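Local atomic coordinates of thiosulfate sulfurtransferase YnjE (Escherichia coli, PDB entry 2WLR), a protein that catalyses the transfer of sulfur from thiosulfate to cyanide, giving thiocyanate and sulfite, by way of an enzyme-bound persulfide intermediate in the periplasm. Residues Leu119-Leu125 against Tyr377-Gly382. Numbering follows the deposited sequence.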
loop_
_atom_site.group_PDB
_atom_site.type_symbol
_atom_site.label_atom_id
_atom_site.label_comp_id
_atom_site.label_asym_id
_atom_site.label_seq_id
_atom_site.Cartn_x
_atom_site.Cartn_y
_atom_site.Cartn_z
ATOM N N LEU A 119 1.728 12.282 0.308
ATOM C CA LEU A 119 2.700 11.250 -0.016
ATOM C C LEU A 119 3.625 11.724 -1.089
ATOM O O LEU A 119 3.168 12.214 -2.104
ATOM C CB LEU A 119 2.043 9.990 -0.568
ATOM C CG LEU A 119 1.149 9.185 0.318
ATOM C CD1 LEU A 119 0.708 7.938 -0.449
ATOM C CD2 LEU A 119 1.903 8.779 1.613
ATOM N N PRO A 120 4.933 11.578 -0.882
ATOM C CA PRO A 120 5.913 11.970 -1.867
ATOM C C PRO A 120 5.582 11.458 -3.255
ATOM O O PRO A 120 5.756 12.183 -4.219
ATOM C CB PRO A 120 7.200 11.354 -1.318
ATOM C CG PRO A 120 7.012 11.370 0.103
ATOM C CD PRO A 120 5.566 11.123 0.371
ATOM N N HIS A 121 5.060 10.232 -3.352
ATOM C CA HIS A 121 4.683 9.706 -4.663
ATOM C C HIS A 121 3.285 9.135 -4.631
ATOM O O HIS A 121 3.058 8.014 -5.039
ATOM C CB HIS A 121 5.676 8.643 -5.096
ATOM C CG HIS A 121 7.087 9.121 -5.075
ATOM N ND1 HIS A 121 7.600 9.988 -6.018
ATOM C CD2 HIS A 121 8.084 8.887 -4.189
ATOM C CE1 HIS A 121 8.865 10.240 -5.723
ATOM N NE2 HIS A 121 9.175 9.606 -4.606
ATOM N N PHE A 122 2.326 9.956 -4.203
ATOM C CA PHE A 122 0.928 9.563 -4.167
ATOM C C PHE A 122 0.421 8.998 -5.522
ATOM O O PHE A 122 -0.482 8.155 -5.551
ATOM C CB PHE A 122 0.035 10.737 -3.722
ATOM C CG PHE A 122 -0.100 11.825 -4.725
ATOM C CD1 PHE A 122 -1.061 11.732 -5.705
ATOM C CD2 PHE A 122 0.753 12.914 -4.739
ATOM C CE1 PHE A 122 -1.207 12.671 -6.658
ATOM C CE2 PHE A 122 0.604 13.893 -5.704
ATOM C CZ PHE A 122 -0.371 13.756 -6.696
ATOM N N GLU A 123 0.984 9.490 -6.614
ATOM C CA GLU A 123 0.511 9.121 -7.933
ATOM C C GLU A 123 0.745 7.659 -8.268
ATOM O O GLU A 123 0.187 7.150 -9.229
ATOM C CB GLU A 123 1.149 10.037 -8.989
ATOM C CG GLU A 123 2.597 9.788 -9.337
ATOM C CD GLU A 123 3.589 10.245 -8.276
ATOM O OE1 GLU A 123 3.239 11.049 -7.385
ATOM O OE2 GLU A 123 4.764 9.822 -8.375
ATOM N N GLN A 124 1.550 6.988 -7.463
ATOM C CA GLN A 124 1.749 5.538 -7.621
ATOM C C GLN A 124 0.620 4.708 -7.116
ATOM O O GLN A 124 0.564 3.514 -7.417
ATOM C CB GLN A 124 3.020 5.108 -6.920
ATOM C CG GLN A 124 4.297 5.671 -7.592
ATOM C CD GLN A 124 5.534 5.602 -6.726
ATOM O OE1 GLN A 124 5.531 5.121 -5.588
ATOM N NE2 GLN A 124 6.647 6.066 -7.291
ATOM N N LEU A 125 -0.249 5.281 -6.295
ATOM C CA LEU A 125 -1.394 4.582 -5.684
ATOM C C LEU A 125 -2.631 5.236 -6.207
ATOM O O LEU A 125 -3.174 6.173 -5.618
ATOM C CB LEU A 125 -1.346 4.653 -4.144
ATOM C CG LEU A 125 -0.210 3.860 -3.524
ATOM C CD1 LEU A 125 -0.102 4.165 -2.049
ATOM C CD2 LEU A 125 -0.350 2.363 -3.697
ATOM N N TYR A 377 4.084 0.330 -0.766
ATOM C CA TYR A 377 3.700 1.417 0.141
ATOM C C TYR A 377 4.916 2.279 0.555
ATOM O O TYR A 377 4.867 3.487 0.460
ATOM C CB TYR A 377 2.981 0.875 1.360
ATOM C CG TYR A 377 1.663 0.172 1.082
ATOM C CD1 TYR A 377 0.941 0.408 -0.112
ATOM C CD2 TYR A 377 1.165 -0.768 1.969
ATOM C CE1 TYR A 377 -0.247 -0.225 -0.369
ATOM C CE2 TYR A 377 -0.043 -1.392 1.708
ATOM C CZ TYR A 377 -0.727 -1.113 0.535
ATOM O OH TYR A 377 -1.924 -1.761 0.290
ATOM N N ALA A 378 6.015 1.650 0.965
ATOM C CA ALA A 378 7.213 2.403 1.351
ATOM C C ALA A 378 7.761 3.232 0.201
ATOM O O ALA A 378 8.193 4.335 0.389
ATOM C CB ALA A 378 8.294 1.424 1.847
ATOM N N ARG A 379 7.710 2.687 -1.018
ATOM C CA ARG A 379 8.098 3.421 -2.211
ATOM C C ARG A 379 7.232 4.682 -2.390
ATOM O O ARG A 379 7.759 5.790 -2.586
ATOM C CB ARG A 379 7.982 2.499 -3.418
ATOM C CG ARG A 379 8.295 3.162 -4.748
ATOM C CD ARG A 379 8.116 2.177 -5.885
ATOM N NE ARG A 379 8.178 2.759 -7.232
ATOM C CZ ARG A 379 7.163 2.868 -8.084
ATOM N NH1 ARG A 379 5.921 2.539 -7.758
ATOM N NH2 ARG A 379 7.392 3.389 -9.289
ATOM N N ALA A 380 5.905 4.539 -2.254
ATOM C CA ALA A 380 4.958 5.666 -2.378
ATOM C C ALA A 380 5.188 6.688 -1.254
ATOM O O ALA A 380 5.005 7.910 -1.423
ATOM C CB ALA A 380 3.539 5.133 -2.341
HETATM N N MSE A 381 5.633 6.192 -0.107
HETATM C CA MSE A 381 5.964 7.008 1.059
HETATM C C MSE A 381 7.289 7.738 0.922
HETATM O O MSE A 381 7.662 8.509 1.818
HETATM C CB MSE A 381 5.993 6.128 2.306
HETATM C CG MSE A 381 4.624 5.748 2.779
HETATM SE SE MSE A 381 4.558 4.179 3.976
HETATM C CE MSE A 381 5.487 4.741 5.530
ATOM N N GLY A 382 8.044 7.445 -0.137
ATOM C CA GLY A 382 9.283 8.141 -0.414
ATOM C C GLY A 382 10.483 7.553 0.290
ATOM O O GLY A 382 11.528 8.201 0.355
HETATM O O HOH W 1 4.718 2.540 -5.142
#
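Ala-380 is the low bump that 119-125 curls around: its methyl carbon CB lies 3.8 Å from Leu-125 CD1, with Leu-119 CD1 further off on the same apolar patch. A residue this small lets the chain draw in close, and His-121 N donates to Ala-380 O at 3.0 Å (N-H...O 154°). Beyond it Gly-382 closes the helix in a Schellman motif. Its positive phi favours glycine, and so does the hollow at its CA, filled by Pro-120, since a beta-carbon there would run into Pro-120 CG. The His-121 ring turns an edge to Gly-382 CA, its CD2 lying 4.0 Å away.

The helix, 369-380, belongs to the third rhodanese domain, and residues 119-124 form a loop with a 3-10 turn at 122-124, leading into edge strand 125-126 of the second domain's parallel sheet, so the contact joins the second and third rhodanese domains. Gln-124 lays its amide flat over one face of the Arg-379 guanidinium, the planes 2° apart and Gln-124 NE2 3.3 Å from Arg-379 CZ. Arg-379 gets there with CG anti to its own N (chi1 177°) and an extended chain, crossing the glutamine at about a right angle. A water bridges the pair, donating to Gln-124 OE1 (2.7 Å) and accepting from Arg-379 NH1, which also bonds Val-231 O. Replacing the arginine with an alanine would probably leave Val-231 O without this donor and the Gln-124 amide free to turn. Beside Ala-380, Leu-125 CD2 meets the Tyr-377 ring at its edge, 4.2 Å from Tyr-377 CE1.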